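Local coordinates for protein glucosamine-6-phosphate deaminase (Thermotoga maritima, PDB 1J5X) that belongs to the SIS-domain proteins, with two parallel-stranded alpha/beta halves in one chain, at residues Ser227-Ser230 and Ala231-Cys234; Ile158-Thr161 and Lys162-Ser165. One frame throughout, in Å; residues are numbered along the deposited sequence.

Contact 1: Ser227-Ser230 and Ala231-Cys234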
ATOM      1  N   SER A 227       0.087   2.326   6.061  1.00 18.42           N
ATOM      2  CA  SER A 227      -0.382   3.627   6.604  1.00 19.02           C
ATOM      3  C   SER A 227      -0.077   4.774   5.638  1.00 18.69           C
ATOM      4  O   SER A 227      -0.929   5.641   5.391  1.00 15.13           O
ATOM      5  CB  SER A 227       0.221   3.839   7.999  1.00 20.04           C
ATOM      6  OG  SER A 227      -0.387   2.892   8.932  1.00 16.76           O
ATOM      7  N   LEU A 228       1.109   4.751   5.015  1.00 15.31           N
ATOM      8  CA  LEU A 228       1.431   5.816   4.061  1.00 18.57           C
ATOM      9  C   LEU A 228       0.471   5.778   2.896  1.00 20.81           C
ATOM     10  O   LEU A 228      -0.028   6.843   2.433  1.00 17.93           O
ATOM     11  CB  LEU A 228       2.829   5.677   3.482  1.00 21.75           C
ATOM     12  CG  LEU A 228       3.923   6.585   3.988  1.00 27.34           C
ATOM     13  CD1 LEU A 228       5.085   6.379   2.972  1.00 22.35           C
ATOM     14  CD2 LEU A 228       3.530   8.126   4.106  1.00 21.34           C
ATOM     15  N   GLU A 229       0.220   4.562   2.391  1.00 16.62           N
ATOM     16  CA  GLU A 229      -0.692   4.377   1.287  1.00 18.79           C
ATOM     17  C   GLU A 229      -2.119   4.806   1.756  1.00 21.02           C
ATOM     18  O   GLU A 229      -2.834   5.507   1.007  1.00 19.07           O
ATOM     19  CB  GLU A 229      -0.708   2.901   0.821  1.00 19.02           C
ATOM     20  CG  GLU A 229      -1.755   2.539  -0.274  1.00 22.15           C
ATOM     21  CD  GLU A 229      -1.598   3.299  -1.612  1.00 23.51           C
ATOM     22  OE1 GLU A 229      -0.675   4.143  -1.720  1.00 24.01           O
ATOM     23  OE2 GLU A 229      -2.398   3.025  -2.520  1.00 23.66           O
ATOM     24  N   SER A 230      -2.480   4.478   3.002  1.00 17.97           N
ATOM     25  CA  SER A 230      -3.826   4.861   3.480  1.00 18.93           C
ATOM     26  C   SER A 230      -3.999   6.412   3.432  1.00 18.99           C
ATOM     27  O   SER A 230      -5.027   6.954   2.955  1.00 21.58           O
ATOM     28  CB  SER A 230      -4.010   4.385   4.894  1.00 17.56           C
ATOM     29  OG  SER A 230      -4.123   2.953   4.878  1.00 19.33           O
ATOM     30  N   ALA A 231      -3.006   7.120   3.924  1.00 17.43           N
ATOM     31  CA  ALA A 231      -3.104   8.577   3.907  1.00 19.81           C
ATOM     32  C   ALA A 231      -3.239   9.099   2.504  1.00 20.96           C
ATOM     33  O   ALA A 231      -4.053  10.002   2.236  1.00 19.93           O
ATOM     34  CB  ALA A 231      -1.872   9.198   4.636  1.00 19.49           C
ATOM     35  N   LEU A 232      -2.516   8.504   1.564  1.00 18.21           N
ATOM     36  CA  LEU A 232      -2.575   9.008   0.208  1.00 20.35           C
ATOM     37  C   LEU A 232      -3.967   8.788  -0.400  1.00 23.38           C
ATOM     38  O   LEU A 232      -4.491   9.631  -1.186  1.00 20.96           O
ATOM     39  CB  LEU A 232      -1.481   8.328  -0.647  1.00 20.25           C
ATOM     40  CG  LEU A 232      -1.530   8.686  -2.129  1.00 23.68           C
ATOM     41  CD1 LEU A 232      -1.245  10.177  -2.195  1.00 23.02           C
ATOM     42  CD2 LEU A 232      -0.476   7.970  -2.968  1.00 21.07           C
ATOM     43  N   LYS A 233      -4.595   7.650  -0.077  1.00 19.45           N
ATOM     44  CA  LYS A 233      -5.945   7.413  -0.620  1.00 21.37           C
ATOM     45  C   LYS A 233      -6.903   8.484  -0.129  1.00 20.89           C
ATOM     46  O   LYS A 233      -7.742   8.964  -0.909  1.00 23.65           O
ATOM     47  CB  LYS A 233      -6.491   6.039  -0.189  1.00 20.71           C
ATOM     48  CG  LYS A 233      -5.621   4.814  -0.480  1.00 22.19           C
ATOM     49  CD  LYS A 233      -5.399   4.512  -1.955  1.00 18.94           C
ATOM     50  CE  LYS A 233      -4.328   5.457  -2.636  1.00 20.42           C
ATOM     51  NZ  LYS A 233      -3.663   4.784  -3.830  1.00 21.84           N
ATOM     52  N   CYS A 234      -6.820   8.853   1.136  1.00 20.73           N
ATOM     53  CA  CYS A 234      -7.752   9.859   1.634  1.00 21.98           C
ATOM     54  C   CYS A 234      -7.422  11.234   1.154  1.00 24.13           C
ATOM     55  O   CYS A 234      -8.323  12.089   1.064  1.00 21.53           O
ATOM     56  CB  CYS A 234      -7.825   9.860   3.123  1.00 20.18           C
ATOM     57  SG  CYS A 234      -8.572   8.252   3.690  1.00 23.42           S
TER
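Helix 222-238, the crossover of the beta-alpha-beta unit between strands 214-218 and 241-245, carries an i to i+4 salt bridge between Glu229 and Lys233 on one of its faces. Lys233 NZ lies 2.5 Å from Glu229 OE2, a short approach made from above the carboxylate plane, about 40° out of it. With Lys233 CG set beside its own backbone N, that carbon passes 3.2 Å from Glu229 O. Bends at chi2 (-65°) and again at chi3 (77°) then fold the rest of the lysine chain over the carboxylate, Lys233 CE coming 3.1 Å from Glu229 OE2 before the ammonium arrives. Beneath the pair the backbone repeats its alpha-helical bonds, Lys233 N to Glu229 O at 3.0 Å and Ala231 N to Ser227 O at 2.9 Å. Leu232 CD2 approaches the other carboxylate oxygen, Glu229 OE1, at 4.0 Å. That oxygen accepts a bond from Asn65 ND2, while Lys233 NZ also bonds Ser62 OG. On another side of the helix, Ala231 and Cys234 pack on the flanking strands. Both charged groups are buried, so the ion pair and its polar neighbours probably offset much of the cost of desolvation, and the several bonds to the ammonium should restrict its movement.

Contact 2: Ile158-Thr161 and Lys162-Ser165; sequences IVMT and KSFS
With CG beside its backbone N and the chain turned at chi3 (49°), selenomethionine Met160 swings its terminal methyl toward Ser163, whose OG stands between its own backbone N and carbonyl carbon. Met160 CE comes to 3.4 Å from Ser163 OG, and Met160 CG lies alongside the same oxygen at 3.5 Å. The hydroxyl thus sits against the selenoether chain in van der Waals contact, while its polar partner is Glu155 OE1. The methyl also reaches the root of the next side chain, with Met160 CE 4.2 Å from Phe164 CB. Both segments lie within the SIS domain: Met160 and Thr161 end the loop after strand 147-150, Thr161 taking the N-cap position, and Lys162 opens helix 162-179. Phe164 N donates to Thr161 O at 3.2 Å, with an N-H...O angle of only 137° and the donor 52° out of the carbonyl plane. Phe164 CB lies 3.5 Å from Thr161 O, and the Phe164 side chain touches Leu66 and Thr69 of helix 62-78. The backbone N of Thr161 is held by Glu155 OE2; Lys162, extended beyond CG, sends its ammonium to a salt bridge with Asp22 of helix 15-25.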
ATOM      1  N   ILE A 158      -8.259   6.903 -11.562  1.00 26.71           N
ATOM      2  CA  ILE A 158      -7.076   7.712 -11.294  1.00 30.54           C
ATOM      3  C   ILE A 158      -6.403   7.159 -10.028  1.00 30.42           C
ATOM      4  O   ILE A 158      -5.200   6.933 -10.013  1.00 28.95           O
ATOM      5  CB  ILE A 158      -7.431   9.225 -10.980  1.00 33.15           C
ATOM      6  CG1 ILE A 158      -8.036   9.880 -12.206  1.00 36.15           C
ATOM      7  CG2 ILE A 158      -6.180  10.024 -10.550  1.00 32.04           C
ATOM      8  CD1 ILE A 158      -7.431   9.342 -13.506  1.00 34.99           C
ATOM      9  N   VAL A 159      -7.178   6.985  -8.965  1.00 28.16           N
ATOM     10  CA  VAL A 159      -6.609   6.481  -7.717  1.00 27.08           C
ATOM     11  C   VAL A 159      -6.404   4.981  -7.723  1.00 25.74           C
ATOM     12  O   VAL A 159      -7.283   4.200  -8.129  1.00 23.28           O
ATOM     13  CB  VAL A 159      -7.506   6.890  -6.537  1.00 27.86           C
ATOM     14  CG1 VAL A 159      -6.940   6.381  -5.210  1.00 25.78           C
ATOM     15  CG2 VAL A 159      -7.615   8.406  -6.523  1.00 27.44           C
HETATM   16  N   MSE A 160      -5.202   4.566  -7.308  1.00 23.90           N
HETATM   17  CA  MSE A 160      -4.908   3.144  -7.227  1.00 24.09           C
HETATM   18  C   MSE A 160      -5.618   2.568  -6.025  1.00 22.99           C
HETATM   19  O   MSE A 160      -5.579   3.138  -4.935  1.00 21.64           O
HETATM   20  CB  MSE A 160      -3.390   2.920  -7.099  1.00 26.62           C
HETATM   21  CG  MSE A 160      -2.735   2.915  -8.439  1.00 30.63           C
HETATM   22 SE   MSE A 160      -0.748   2.829  -8.280  1.00 42.58          SE
HETATM   23  CE  MSE A 160      -0.769   1.339  -7.022  1.00 18.49           C
ATOM     24  N   THR A 161      -6.262   1.403  -6.224  1.00 24.23           N
ATOM     25  CA  THR A 161      -6.983   0.773  -5.150  1.00 21.61           C
ATOM     26  C   THR A 161      -6.566  -0.694  -5.140  1.00 23.23           C
ATOM     27  O   THR A 161      -5.563  -1.066  -4.486  1.00 21.52           O
ATOM     28  CB  THR A 161      -8.587   0.930  -5.315  1.00 20.08           C
ATOM     29  OG1 THR A 161      -9.011   0.483  -6.617  1.00 21.24           O
ATOM     30  CG2 THR A 161      -8.977   2.392  -5.126  1.00 21.32           C
ATOM     31  N   LYS A 162      -7.291  -1.506  -5.882  1.00 20.59           N
ATOM     32  CA  LYS A 162      -7.037  -2.952  -5.939  1.00 22.65           C
ATOM     33  C   LYS A 162      -5.666  -3.328  -6.481  1.00 23.62           C
ATOM     34  O   LYS A 162      -5.126  -4.357  -6.107  1.00 23.87           O
ATOM     35  CB  LYS A 162      -8.101  -3.636  -6.812  1.00 24.37           C
ATOM     36  CG  LYS A 162      -8.022  -3.311  -8.291  1.00 25.84           C
ATOM     37  CD  LYS A 162      -9.242  -3.955  -9.005  1.00 28.32           C
ATOM     38  CE  LYS A 162      -9.036  -4.203 -10.489  1.00 30.07           C
ATOM     39  NZ  LYS A 162     -10.235  -4.815 -11.189  1.00 29.71           N
ATOM     40  N   SER A 163      -5.079  -2.496  -7.340  1.00 22.27           N
ATOM     41  CA  SER A 163      -3.778  -2.846  -7.894  1.00 19.42           C
ATOM     42  C   SER A 163      -2.703  -2.859  -6.789  1.00 20.98           C
ATOM     43  O   SER A 163      -1.767  -3.661  -6.859  1.00 19.86           O
ATOM     44  CB  SER A 163      -3.334  -1.858  -9.011  1.00 20.36           C
ATOM     45  OG  SER A 163      -3.202  -0.553  -8.533  1.00 20.90           O
ATOM     46  N   PHE A 164      -2.853  -1.999  -5.802  1.00 18.84           N
ATOM     47  CA  PHE A 164      -1.844  -1.972  -4.725  1.00 21.12           C
ATOM     48  C   PHE A 164      -1.923  -3.349  -3.983  1.00 21.89           C
ATOM     49  O   PHE A 164      -0.926  -4.081  -3.826  1.00 18.51           O
ATOM     50  CB  PHE A 164      -2.184  -0.831  -3.764  1.00 20.00           C
ATOM     51  CG  PHE A 164      -1.293  -0.766  -2.540  1.00 20.13           C
ATOM     52  CD1 PHE A 164      -1.549  -1.580  -1.422  1.00 21.31           C
ATOM     53  CD2 PHE A 164      -0.205   0.105  -2.513  1.00 20.24           C
ATOM     54  CE1 PHE A 164      -0.757  -1.525  -0.316  1.00 21.42           C
ATOM     55  CE2 PHE A 164       0.632   0.167  -1.380  1.00 19.35           C
ATOM     56  CZ  PHE A 164       0.351  -0.637  -0.291  1.00 20.76           C
ATOM     57  N   SER A 165      -3.136  -3.694  -3.585  1.00 19.41           N
ATOM     58  CA  SER A 165      -3.344  -4.938  -2.831  1.00 18.88           C
ATOM     59  C   SER A 165      -2.968  -6.146  -3.628  1.00 19.04           C
ATOM     60  O   SER A 165      -2.307  -7.073  -3.131  1.00 18.54           O
ATOM     61  CB  SER A 165      -4.813  -5.064  -2.422  1.00 19.57           C
ATOM     62  OG  SER A 165      -5.193  -3.966  -1.591  1.00 24.20           O
TER

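Overall arrangement
After two N-terminal helices the chain builds the five-stranded parallel sheet, and contact 2 follows its last strand, 147-150, where the loop enters helix 162-179. Contact 1 comes later, within helix 222-238 of the four-stranded parallel sheet's half. Each contact joins adjoining segments and closes no long loop, and the two stand in series, neither nesting nor crossing. Their centres are about 11 Å apart, and they meet directly: Lys233 NZ lies 2.8 Å from Met160 O, a probable hydrogen bond, and Glu229 CG packs at 3.5 Å on Phe164 CE2. Together they tie the loop and first turn of helix 162-179 to helix 222-238, across the two halves of the chain.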